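Local coordinates for putative mandelate racemase (Bordetella bronchiseptica, PDB 3OZY), which is of unknown function but, as a magnesium-binding enolase superfamily member, probably abstracts the proton alpha to the carboxylate of an acid-sugar substrate, at residues A[28-33]-A[304-309]; A[59-64]-A[104-109]; A[209-214]-A[228-233]; A[292-297]-A[322-327]; A[310-315]-A[328-333]. All blocks are in the same frame, centred on the assembly; numbering follows the deposited sequence.

How the contacts relate
Contact 1 joins the N-terminal and barrel domains about 10 Å, centre to centre, from contact 5, which packs a barrel helix on strand 328-331. The two touch: Thr305 OG1 is 2.7 Å from Glu329 O and Thr305 O is 2.7 Å from Thr311 OG1, both hydrogen bonds, while Arg33 forms a salt bridge with Asp331. The Phe306 side chain lies about 7 Å from a magnesium ion. Segment 228-233 of contact 3 follows Glu227, a ligand of the magnesium site completed by Asp201 and Glu254. Segment 322-327 of contact 4 runs into 328-333 of contact 5, the contact centres about 18 Å apart. Contact 2 lies in the N-terminal domain and, like contact 3, reaches the second subunit.

Contact 1 of 5, residues A[28-33]-A[304-309]; sequences GLKLNR and HTFNDI. With ACY (acetic acid), chain I.
Bends in the Arg33 chain, the first at chi2 -51°, bring its guanidinium up beside Phe306, whose ring reaches out with CG anti to the backbone N (chi1 -165°). The two planes are only 11° apart, and Arg33 NH2 comes to 3.2 Å from Phe306 CE2, displaced obliquely from the ring. Lys30 comes from the direction opposite to Phe306 and puts CE at the ring edge, 3.8 Å from Phe306 CE2. A final bend in its chain turns the ammonium to an acetate: Lys30 NZ donates a hydrogen bond of 2.7 Å to acetate OXT; Tyr147, Ser25 and Lys173 bind the same acetate. A water also bridges the segments, accepting from Arg33 NH2 at 2.9 Å and donating to Asn307 OD1 at 2.7 Å. Asn307 ND2 donates to Asp308 OD2 at 2.9 Å, nearly straight, and also to Gln34 O, which fixes the rotation of the amide. The buried guanidinium is held by water and by a salt bridge from NH1 to Asp331, with Phe306 alongside, tying the N-terminal domain to the barrel loop. Lys30, with Lys173, probably makes this spot favourable to an anion, while the charge of Arg33 is met by Asp331.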
# COMPACT_ATOMS: atom_id res chain seq x y z
N GLY A 28 17.43 6.61 3.31
CA GLY A 28 18.45 6.46 2.28
C GLY A 28 19.23 7.73 1.99
O GLY A 28 18.94 8.80 2.53
N LEU A 29 20.23 7.61 1.13
CA LEU A 29 21.07 8.74 0.73
C LEU A 29 20.43 9.46 -0.46
O LEU A 29 20.18 8.85 -1.49
CB LEU A 29 22.45 8.22 0.32
CG LEU A 29 23.44 9.23 -0.26
CD1 LEU A 29 23.88 10.19 0.84
CD2 LEU A 29 24.65 8.52 -0.88
N LYS A 30 20.14 10.76 -0.32
CA LYS A 30 19.50 11.49 -1.41
C LYS A 30 20.44 11.66 -2.60
O LYS A 30 21.64 11.89 -2.43
CB LYS A 30 19.01 12.85 -0.93
CG LYS A 30 18.08 12.75 0.27
CD LYS A 30 17.34 14.05 0.50
CE LYS A 30 16.56 14.00 1.81
NZ LYS A 30 15.61 12.84 1.81
N LEU A 31 19.89 11.52 -3.80
CA LEU A 31 20.65 11.60 -5.04
C LEU A 31 20.16 12.70 -5.97
O LEU A 31 20.95 13.48 -6.51
CB LEU A 31 20.62 10.24 -5.75
CG LEU A 31 21.13 9.04 -4.94
CD1 LEU A 31 20.88 7.72 -5.68
CD2 LEU A 31 22.61 9.20 -4.56
N ASN A 32 18.84 12.76 -6.18
CA ASN A 32 18.22 13.81 -6.98
C ASN A 32 16.88 14.13 -6.37
O ASN A 32 16.16 13.20 -5.99
CB ASN A 32 18.04 13.39 -8.44
CG ASN A 32 19.35 13.14 -9.15
OD1 ASN A 32 19.99 14.08 -9.64
ND2 ASN A 32 19.77 11.88 -9.20
N ARG A 33 16.53 15.40 -6.24
CA ARG A 33 15.21 15.77 -5.75
C ARG A 33 14.22 15.74 -6.91
O ARG A 33 14.37 16.47 -7.90
CB ARG A 33 15.22 17.12 -5.03
CG ARG A 33 16.16 17.18 -3.80
CD ARG A 33 15.92 16.02 -2.80
NE ARG A 33 14.57 16.05 -2.23
CZ ARG A 33 14.22 16.75 -1.16
NH1 ARG A 33 15.10 17.49 -0.50
NH2 ARG A 33 12.96 16.71 -0.74
N HIS A 304 3.71 15.85 7.82
CA HIS A 304 4.90 15.78 7.01
C HIS A 304 4.63 16.58 5.73
O HIS A 304 3.50 16.55 5.21
CB HIS A 304 5.15 14.30 6.68
CG HIS A 304 6.20 14.06 5.63
ND1 HIS A 304 5.92 14.12 4.28
CD2 HIS A 304 7.50 13.73 5.74
CE1 HIS A 304 7.02 13.85 3.60
NE2 HIS A 304 7.99 13.61 4.46
N THR A 305 5.63 17.31 5.23
CA THR A 305 5.45 18.16 4.04
C THR A 305 6.60 18.02 3.03
O THR A 305 6.61 18.70 2.00
CB THR A 305 5.40 19.63 4.43
OG1 THR A 305 6.72 20.03 4.84
CG2 THR A 305 4.42 19.87 5.57
N PHE A 306 7.55 17.14 3.32
CA PHE A 306 8.87 17.15 2.69
C PHE A 306 8.88 16.45 1.33
O PHE A 306 8.84 15.22 1.26
CB PHE A 306 9.82 16.44 3.66
CG PHE A 306 11.30 16.62 3.39
CD1 PHE A 306 12.04 17.56 4.11
CD2 PHE A 306 11.96 15.78 2.52
CE1 PHE A 306 13.41 17.68 3.92
CE2 PHE A 306 13.33 15.90 2.32
CZ PHE A 306 14.05 16.86 3.03
N ASN A 307 8.90 17.25 0.26
CA ASN A 307 9.28 16.79 -1.09
C ASN A 307 9.50 17.96 -2.04
O ASN A 307 10.51 18.01 -2.73
CB ASN A 307 8.27 15.82 -1.72
CG ASN A 307 8.86 15.12 -2.93
OD1 ASN A 307 9.70 14.24 -2.78
ND2 ASN A 307 8.44 15.52 -4.13
N ASP A 308 8.55 18.88 -2.10
CA ASP A 308 8.64 20.00 -3.04
C ASP A 308 7.75 21.14 -2.57
O ASP A 308 7.03 21.01 -1.59
CB ASP A 308 8.26 19.53 -4.45
CG ASP A 308 6.86 18.95 -4.50
OD1 ASP A 308 5.90 19.74 -4.34
OD2 ASP A 308 6.71 17.73 -4.70
N ILE A 309 7.80 22.28 -3.26
CA ILE A 309 7.07 23.44 -2.78
C ILE A 309 5.55 23.27 -2.87
O ILE A 309 4.81 23.92 -2.14
CB ILE A 309 7.53 24.73 -3.51
CG1 ILE A 309 7.12 25.98 -2.71
CG2 ILE A 309 6.98 24.77 -4.92
CD1 ILE A 309 7.81 26.13 -1.38
C ACY I . 14.12 11.78 4.64
O ACY I . 14.40 11.27 5.74
OXT ACY I . 14.55 12.90 4.26
CH3 ACY I . 13.22 11.03 3.70
O HOH W 1 12.09 15.96 -3.93
O HOH W 2 11.73 14.07 -0.95

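Contact 2 of 5, residues A[59-64]-A[104-109]; sequences AVLKRA and IAAMSG
In the helix of Ala106, the alanine that meets Leu61 and Ala64 across the helix pair, the carbonyl oxygen Ile104 O takes two bonds from Ser108. The backbone Ser108 N donates to Ile104 O at 3.0 Å, the regular helical bond, and the hydroxyl Ser108 OG donates to the same Ile104 O at 2.7 Å from the other face of the carbonyl plane, tilted 31° out of it. The buried hydroxyl thus folds back on its own helix and takes no part in the interface, although it also receives a weak bond from Gly282 N of the barrel domain. The interface itself is apolar and small. Ala64 and Ala106 point their methyls at each other, CB to CB at 4.0 Å. One turn earlier Leu61 leaves its helix to the side, yet its chain brings CD2 round to Ala106, 4.3 Å from CB and 4.2 Å from the backbone N. Ala106 therefore sits beside both partners, and the backbones close to 6.0 Å between the CA atoms of Leu61 and Ala106. Around this spot, Ile65 and Ile69 of the helix 58-73 also pack on Ala106, while Tyr56 lies against Leu61 and Ala105. The side of 59-64 that carries Arg63 faces the second subunit, where Arg63 forms a salt bridge with Asp57 of that subunit. With no hydrogen bond between the two segments, their cohesion comes from van der Waals contact; small side chains permit the close approach, and the Ser108 hydroxyl and the ends of Lys62 and Arg63 find their partners away from the interface.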
# COMPACT_ATOMS: atom_id res chain seq x y z
N ALA A 59 8.00 6.84 -12.86
CA ALA A 59 7.23 6.13 -13.89
C ALA A 59 6.01 5.46 -13.27
O ALA A 59 4.92 5.48 -13.85
CB ALA A 59 8.10 5.13 -14.63
N VAL A 60 6.17 4.86 -12.09
CA VAL A 60 5.03 4.28 -11.38
C VAL A 60 3.97 5.36 -11.11
O VAL A 60 2.79 5.16 -11.40
CB VAL A 60 5.46 3.61 -10.06
CG1 VAL A 60 4.25 3.26 -9.21
CG2 VAL A 60 6.29 2.37 -10.35
N LEU A 61 4.39 6.50 -10.58
CA LEU A 61 3.46 7.59 -10.32
C LEU A 61 2.78 8.09 -11.59
O LEU A 61 1.56 8.30 -11.61
CB LEU A 61 4.18 8.75 -9.64
CG LEU A 61 4.49 8.62 -8.15
CD1 LEU A 61 5.40 9.75 -7.71
CD2 LEU A 61 3.22 8.61 -7.31
N LYS A 62 3.56 8.31 -12.64
CA LYS A 62 3.01 8.83 -13.88
C LYS A 62 1.94 7.90 -14.45
O LYS A 62 0.86 8.35 -14.86
CB LYS A 62 4.12 9.07 -14.90
CG LYS A 62 3.64 9.60 -16.24
CD LYS A 62 4.83 9.83 -17.17
CE LYS A 62 4.43 10.42 -18.52
NZ LYS A 62 3.95 11.83 -18.42
N ARG A 63 2.25 6.61 -14.48
CA ARG A 63 1.31 5.62 -14.97
C ARG A 63 0.05 5.57 -14.11
O ARG A 63 -1.07 5.56 -14.63
CB ARG A 63 1.97 4.24 -15.01
CG ARG A 63 1.06 3.09 -15.42
CD ARG A 63 0.64 3.16 -16.89
NE ARG A 63 -0.38 2.14 -17.11
CZ ARG A 63 -1.02 1.93 -18.26
NH1 ARG A 63 -0.74 2.67 -19.33
NH2 ARG A 63 -1.94 0.98 -18.33
N ALA A 64 0.21 5.54 -12.79
CA ALA A 64 -0.95 5.50 -11.91
C ALA A 64 -1.84 6.72 -12.11
O ALA A 64 -3.07 6.61 -12.14
CB ALA A 64 -0.51 5.39 -10.47
N ILE A 104 -2.24 5.60 -3.30
CA ILE A 104 -2.84 6.61 -2.44
C ILE A 104 -2.09 7.95 -2.56
O ILE A 104 -2.71 9.01 -2.58
CB ILE A 104 -2.90 6.13 -0.96
CG1 ILE A 104 -3.66 4.79 -0.84
CG2 ILE A 104 -3.51 7.21 -0.07
CD1 ILE A 104 -5.17 4.89 -1.11
N ALA A 105 -0.76 7.88 -2.66
CA ALA A 105 0.02 9.09 -2.92
C ALA A 105 -0.37 9.69 -4.27
O ALA A 105 -0.60 10.90 -4.38
CB ALA A 105 1.52 8.80 -2.86
N ALA A 106 -0.49 8.85 -5.29
CA ALA A 106 -0.95 9.31 -6.61
C ALA A 106 -2.31 10.03 -6.53
O ALA A 106 -2.48 11.12 -7.08
CB ALA A 106 -1.01 8.13 -7.60
N MET A 107 -3.26 9.43 -5.81
CA MET A 107 -4.57 10.05 -5.61
C MET A 107 -4.42 11.40 -4.95
O MET A 107 -5.20 12.33 -5.21
CB MET A 107 -5.44 9.21 -4.66
CG MET A 107 -6.08 7.99 -5.25
SD MET A 107 -7.25 7.31 -4.06
CE MET A 107 -8.52 8.58 -4.03
N SER A 108 -3.47 11.48 -4.03
CA SER A 108 -3.25 12.70 -3.27
C SER A 108 -2.83 13.86 -4.16
O SER A 108 -3.30 14.98 -4.00
CB SER A 108 -2.16 12.49 -2.21
OG SER A 108 -2.49 11.43 -1.33
N GLY A 109 -1.94 13.57 -5.10
CA GLY A 109 -1.47 14.58 -6.05
C GLY A 109 -2.62 15.10 -6.91
O GLY A 109 -2.74 16.31 -7.15

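Contact 3 of 5, residues A[209-214]-A[228-233]; sequences HDALAM and EPLSID
The flat peptide joining Pro229 to Leu230 lies by Ala211 of the helix, its carbonyl oxygen Pro229 O 4.5 Å from Ala211 CB. The pyrrolidine of Pro229, a puckered ring, stands close by and also packs on His238 and Leu241 of the helix 235-242. The firm touch is between methyl groups. Ala211 points its CB toward the loop and meets Leu230 CD2 at 3.7 Å. Leu230 gets there indirectly: its CB leaves to the side, and CG lies anti to the carbonyl carbon, beside the backbone N (chi1 -54°), which brings CG round to the helix, with CD2 the branch that touches. The small alanine lets the helix come near, with Ala211 CA and Pro229 CA 6.3 Å apart. Further along, the loop is held by an internal turn and by the second subunit. Asp233 N donates to Ser231 OG at 3.0 Å, an ST turn, and the Asp233 carboxylate forms a salt bridge with Arg100 of the second subunit. Helix 208-220 links the parallel neighbours 197-201 and 225-227, a beta-alpha-beta crossover, and here its first turns pack on the loop that leaves the second strand. That loop directly follows the magnesium ligand Glu227, as expected for the C-terminal rim of an enolase superfamily barrel.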
# COMPACT_ATOMS: atom_id res chain seq x y z
N HIS A 209 13.42 -1.75 22.12
CA HIS A 209 14.28 -1.53 23.28
C HIS A 209 15.24 -0.38 23.08
O HIS A 209 15.41 0.45 23.98
CB HIS A 209 14.95 -2.84 23.68
CG HIS A 209 13.95 -3.87 24.05
ND1 HIS A 209 13.42 -4.75 23.13
CD2 HIS A 209 13.27 -4.08 25.20
CE1 HIS A 209 12.49 -5.49 23.71
NE2 HIS A 209 12.38 -5.10 24.97
N ASP A 210 15.83 -0.29 21.90
CA ASP A 210 16.67 0.86 21.59
C ASP A 210 15.84 2.15 21.56
O ASP A 210 16.32 3.21 21.95
CB ASP A 210 17.39 0.68 20.24
CG ASP A 210 18.53 -0.33 20.31
OD1 ASP A 210 19.07 -0.57 21.41
OD2 ASP A 210 18.91 -0.87 19.25
N ALA A 211 14.59 2.07 21.10
CA ALA A 211 13.73 3.25 21.11
C ALA A 211 13.39 3.68 22.54
O ALA A 211 13.36 4.88 22.83
CB ALA A 211 12.45 2.99 20.31
N LEU A 212 13.15 2.73 23.44
CA LEU A 212 12.94 3.06 24.84
C LEU A 212 14.17 3.72 25.45
O LEU A 212 14.05 4.69 26.21
CB LEU A 212 12.55 1.81 25.63
CG LEU A 212 11.11 1.32 25.44
CD1 LEU A 212 10.99 -0.14 25.85
CD2 LEU A 212 10.13 2.20 26.22
N ALA A 213 15.35 3.21 25.12
CA ALA A 213 16.58 3.81 25.63
C ALA A 213 16.72 5.23 25.08
O ALA A 213 17.08 6.16 25.82
CB ALA A 213 17.78 2.96 25.25
N MET A 214 16.44 5.40 23.80
CA MET A 214 16.58 6.74 23.24
C MET A 214 15.55 7.70 23.82
O MET A 214 15.88 8.85 24.11
CB MET A 214 16.49 6.71 21.71
CG MET A 214 16.76 8.07 21.12
SD MET A 214 16.90 8.07 19.33
CE MET A 214 18.48 7.25 19.10
N GLU A 228 8.69 8.67 13.70
CA GLU A 228 8.99 7.33 13.18
C GLU A 228 10.04 6.61 14.03
O GLU A 228 11.07 6.15 13.54
CB GLU A 228 9.40 7.37 11.70
CG GLU A 228 8.25 7.70 10.76
CD GLU A 228 8.53 7.27 9.34
OE1 GLU A 228 9.72 7.32 8.93
OE2 GLU A 228 7.59 6.87 8.62
N PRO A 229 9.77 6.49 15.34
CA PRO A 229 10.77 5.81 16.18
C PRO A 229 10.94 4.34 15.80
O PRO A 229 12.03 3.80 15.95
CB PRO A 229 10.15 5.92 17.58
CG PRO A 229 8.66 6.02 17.33
CD PRO A 229 8.57 6.87 16.09
N LEU A 230 9.86 3.73 15.30
CA LEU A 230 9.83 2.30 14.97
C LEU A 230 9.25 2.11 13.59
O LEU A 230 8.70 3.03 12.99
CB LEU A 230 8.91 1.55 15.95
CG LEU A 230 9.21 1.75 17.44
CD1 LEU A 230 8.06 1.20 18.28
CD2 LEU A 230 10.52 1.07 17.83
N SER A 231 9.36 0.89 13.08
CA SER A 231 8.58 0.48 11.92
C SER A 231 7.14 0.95 12.06
O SER A 231 6.51 0.76 13.11
CB SER A 231 8.58 -1.04 11.83
OG SER A 231 7.61 -1.47 10.88
N ILE A 232 6.60 1.54 10.99
CA ILE A 232 5.20 1.95 11.02
C ILE A 232 4.25 0.76 11.11
O ILE A 232 3.06 0.94 11.35
CB ILE A 232 4.79 2.82 9.80
CG1 ILE A 232 4.39 1.97 8.58
CG2 ILE A 232 5.88 3.84 9.46
CD1 ILE A 232 5.55 1.29 7.91
N ASP A 233 4.78 -0.45 10.93
CA ASP A 233 3.99 -1.66 11.05
C ASP A 233 3.82 -2.14 12.48
O ASP A 233 3.01 -3.05 12.74
CB ASP A 233 4.60 -2.76 10.19
CG ASP A 233 4.43 -2.48 8.71
OD1 ASP A 233 3.32 -2.06 8.32
OD2 ASP A 233 5.40 -2.67 7.95

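Contact 4 of 5, residues A[292-297]-A[322-327]; sequences ASAASA and SPHPAM
His324 presses its ring into the groove beside Ala294 and Ala295, and the packing is tight there and slack around it. At the tight spot His324 CE1 sits 3.6 Å from Ala295 N, which lies at the ring edge and in its plane. The methyls of both alanines complete the seat: Ala295 CB is 3.8 Å from His324 CE1, and Ala294 CB, placed obliquely to the ring, is 4.0 Å from the same atom. The ring can reach in because CG stands anti to the carbonyl carbon, beside the backbone N (chi1 -72°). Its imidazole is also fixed by a hydrogen bond from NE2 to Ser291 O, one turn back on the helix, so the histidine joins the loop to the helix backbone. Trp301 lies against both Ala294 and His324. The loose side is that of the exposed Pro323, whose CG is 5.7 Å from Ala295 CB; Ala295, though exposed, stays packed on the ring. Before the histidine, Ser322 OG accepts from His324 N at 3.1 Å, nearly straight, an ST turn that shapes the entry to the loop. The arrangement joins the C-terminal end of the helix 284-296 to the loop leading into the strand 328-331, at the N-terminal rim of the barrel, away from the metal-binding end.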
# COMPACT_ATOMS: atom_id res chain seq x y z
N ALA A 292 -9.17 16.58 11.63
CA ALA A 292 -10.37 16.62 12.47
C ALA A 292 -10.40 15.47 13.46
O ALA A 292 -10.72 15.66 14.64
CB ALA A 292 -11.62 16.60 11.60
N SER A 293 -10.06 14.28 12.98
CA SER A 293 -10.07 13.09 13.83
C SER A 293 -9.02 13.16 14.93
O SER A 293 -9.25 12.68 16.04
CB SER A 293 -9.89 11.83 12.99
OG SER A 293 -10.89 11.78 11.98
N ALA A 294 -7.87 13.77 14.64
CA ALA A 294 -6.86 13.99 15.67
C ALA A 294 -7.42 14.89 16.76
O ALA A 294 -7.30 14.59 17.95
CB ALA A 294 -5.61 14.60 15.07
N ALA A 295 -8.06 15.99 16.36
CA ALA A 295 -8.59 16.93 17.34
C ALA A 295 -9.67 16.29 18.22
O ALA A 295 -9.72 16.51 19.43
CB ALA A 295 -9.13 18.18 16.64
N SER A 296 -10.54 15.49 17.60
CA SER A 296 -11.58 14.79 18.35
C SER A 296 -11.00 13.93 19.45
O SER A 296 -11.58 13.80 20.53
CB SER A 296 -12.41 13.92 17.42
OG SER A 296 -13.27 14.73 16.66
N ALA A 297 -9.84 13.33 19.17
CA ALA A 297 -9.19 12.44 20.13
C ALA A 297 -8.24 13.17 21.08
O ALA A 297 -7.53 12.53 21.86
CB ALA A 297 -8.43 11.35 19.38
N SER A 322 -6.10 25.33 10.58
CA SER A 322 -6.34 24.38 11.65
C SER A 322 -5.95 24.89 13.04
O SER A 322 -4.90 25.52 13.20
CB SER A 322 -5.58 23.08 11.38
OG SER A 322 -5.56 22.26 12.54
N PRO A 323 -6.78 24.61 14.05
CA PRO A 323 -6.47 25.01 15.43
C PRO A 323 -5.35 24.19 16.08
O PRO A 323 -4.95 24.50 17.20
CB PRO A 323 -7.79 24.76 16.17
CG PRO A 323 -8.42 23.67 15.41
CD PRO A 323 -8.12 24.01 13.96
N HIS A 324 -4.82 23.18 15.41
CA HIS A 324 -3.71 22.44 15.99
C HIS A 324 -2.51 23.35 16.22
O HIS A 324 -2.27 24.25 15.43
CB HIS A 324 -3.29 21.29 15.08
CG HIS A 324 -4.28 20.17 15.05
ND1 HIS A 324 -4.53 19.37 16.15
CD2 HIS A 324 -5.09 19.72 14.06
CE1 HIS A 324 -5.45 18.48 15.84
NE2 HIS A 324 -5.81 18.67 14.58
N PRO A 325 -1.73 23.08 17.29
CA PRO A 325 -0.51 23.87 17.50
C PRO A 325 0.38 23.73 16.28
O PRO A 325 0.55 22.63 15.75
CB PRO A 325 0.16 23.18 18.69
CG PRO A 325 -0.88 22.29 19.30
CD PRO A 325 -1.83 21.94 18.21
N ALA A 326 0.96 24.83 15.83
CA ALA A 326 1.77 24.80 14.62
C ALA A 326 3.18 24.26 14.87
O ALA A 326 3.86 24.71 15.79
CB ALA A 326 1.85 26.19 14.00
N MET A 327 3.60 23.31 14.04
CA MET A 327 4.97 22.83 14.05
C MET A 327 5.22 22.38 12.62
O MET A 327 5.22 21.19 12.30
CB MET A 327 5.16 21.70 15.07
CG MET A 327 6.61 21.22 15.24
SD MET A 327 7.79 22.54 15.63
CE MET A 327 7.36 22.87 17.33

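Contact 5 of 5, residues A[310-315]-A[328-333]; sequences ITVAAN and FEWDIT
Segment 310-315 of a helix runs nearly antiparallel to the strand 328-331, at 163° with the axes 9.6 Å apart, and Val312 faces Trp330 with their CA atoms 7.3 Å apart. Val312 points toward the strand and divides its CG1 between two rings. Over one face of Trp330 it makes a CH-pi contact, 4.1 Å from CG1 to the centroid of the six-membered ring; beside it lies Phe328, with CE2 3.9 Å from Val312 CG1. With CG anti to the backbone N (chi1 -175°), Phe328 sends its ring in to the helix, where its edge meets the carbonyl Val312 O, 3.4 Å from CZ. Asn315 adds only its CB and backbone to that ring. The amide turns back on the helix: Asn315 ND2 donates to Thr311 O at 2.8 Å, and the group also binds Asp277 and the backbone of Ala278. At the strand's end Asp331 OD1 accepts from Thr333 N at 2.9 Å, an Asx turn, and from the Thr333 hydroxyl. The strand pairs in parallel with 139-146, while Leu316 and Val319 of the helix 309-321 extend the packing on Phe328, so the helix lies between the barrel strand and strand 32-42, where Ile310 touches Met35 and Leu37.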
# COMPACT_ATOMS: atom_id res chain seq x y z
N ILE A 310 5.09 22.40 -3.76
CA ILE A 310 3.66 22.13 -3.86
C ILE A 310 3.19 21.32 -2.66
O ILE A 310 2.16 21.64 -2.06
CB ILE A 310 3.30 21.42 -5.16
CG1 ILE A 310 3.72 22.28 -6.35
CG2 ILE A 310 1.80 21.08 -5.19
CD1 ILE A 310 3.19 21.80 -7.67
N THR A 311 3.95 20.31 -2.27
CA THR A 311 3.55 19.55 -1.09
C THR A 311 3.59 20.44 0.15
O THR A 311 2.74 20.33 1.03
CB THR A 311 4.36 18.23 -0.89
OG1 THR A 311 5.74 18.50 -0.59
CG2 THR A 311 4.32 17.36 -2.14
N VAL A 312 4.58 21.32 0.22
CA VAL A 312 4.63 22.30 1.29
C VAL A 312 3.41 23.22 1.28
O VAL A 312 2.71 23.36 2.30
CB VAL A 312 5.95 23.09 1.24
CG1 VAL A 312 5.91 24.33 2.15
CG2 VAL A 312 7.11 22.18 1.62
N ALA A 313 3.14 23.85 0.14
CA ALA A 313 2.02 24.78 0.06
C ALA A 313 0.67 24.12 0.37
O ALA A 313 -0.15 24.70 1.07
CB ALA A 313 1.97 25.46 -1.31
N ALA A 314 0.45 22.92 -0.17
CA ALA A 314 -0.84 22.24 0.03
C ALA A 314 -1.08 22.04 1.52
O ALA A 314 -2.16 22.34 2.03
CB ALA A 314 -0.87 20.91 -0.70
N ASN A 315 -0.08 21.50 2.22
CA ASN A 315 -0.21 21.33 3.67
C ASN A 315 -0.35 22.66 4.41
O ASN A 315 -1.09 22.75 5.39
CB ASN A 315 0.95 20.52 4.23
CG ASN A 315 0.83 19.05 3.90
OD1 ASN A 315 -0.04 18.36 4.42
ND2 ASN A 315 1.70 18.57 3.01
N PHE A 328 5.40 23.37 11.75
CA PHE A 328 5.24 23.18 10.32
C PHE A 328 6.56 22.84 9.64
O PHE A 328 7.50 23.64 9.64
CB PHE A 328 4.64 24.42 9.66
CG PHE A 328 4.35 24.22 8.21
CD1 PHE A 328 3.27 23.45 7.82
CD2 PHE A 328 5.19 24.73 7.23
CE1 PHE A 328 3.00 23.22 6.49
CE2 PHE A 328 4.92 24.50 5.89
CZ PHE A 328 3.83 23.74 5.52
N GLU A 329 6.62 21.66 9.02
CA GLU A 329 7.86 21.17 8.42
C GLU A 329 8.29 21.99 7.20
O GLU A 329 7.52 22.16 6.25
CB GLU A 329 7.71 19.69 8.03
CG GLU A 329 8.99 19.12 7.45
CD GLU A 329 8.96 17.61 7.29
OE1 GLU A 329 7.89 17.03 6.99
OE2 GLU A 329 10.03 16.98 7.44
N TRP A 330 9.53 22.49 7.24
CA TRP A 330 10.09 23.23 6.11
C TRP A 330 11.45 22.67 5.71
O TRP A 330 12.44 22.86 6.42
CB TRP A 330 10.18 24.73 6.40
CG TRP A 330 10.38 25.49 5.12
CD1 TRP A 330 11.53 25.58 4.39
CD2 TRP A 330 9.38 26.22 4.39
NE1 TRP A 330 11.31 26.32 3.25
CE2 TRP A 330 10.00 26.73 3.23
CE3 TRP A 330 8.03 26.51 4.62
CZ2 TRP A 330 9.31 27.50 2.29
CZ3 TRP A 330 7.35 27.28 3.69
CH2 TRP A 330 7.99 27.76 2.54
N ASP A 331 11.49 22.01 4.56
CA ASP A 331 12.71 21.43 3.99
C ASP A 331 13.77 22.50 3.76
O ASP A 331 13.57 23.40 2.93
CB ASP A 331 12.32 20.80 2.64
CG ASP A 331 13.45 20.10 1.89
OD1 ASP A 331 14.64 20.18 2.29
OD2 ASP A 331 13.13 19.45 0.87
N ILE A 332 14.90 22.39 4.47
CA ILE A 332 16.01 23.34 4.30
C ILE A 332 17.22 22.73 3.60
O ILE A 332 18.28 23.35 3.51
CB ILE A 332 16.44 24.03 5.64
CG1 ILE A 332 16.72 23.02 6.77
CG2 ILE A 332 15.37 25.02 6.07
CD1 ILE A 332 17.77 21.96 6.48
N THR A 333 17.07 21.50 3.11
CA THR A 333 18.15 20.84 2.39
C THR A 333 18.22 21.37 0.95
O THR A 333 17.34 22.10 0.50
CB THR A 333 17.99 19.29 2.39
OG1 THR A 333 16.91 18.91 1.53
CG2 THR A 333 17.72 18.79 3.80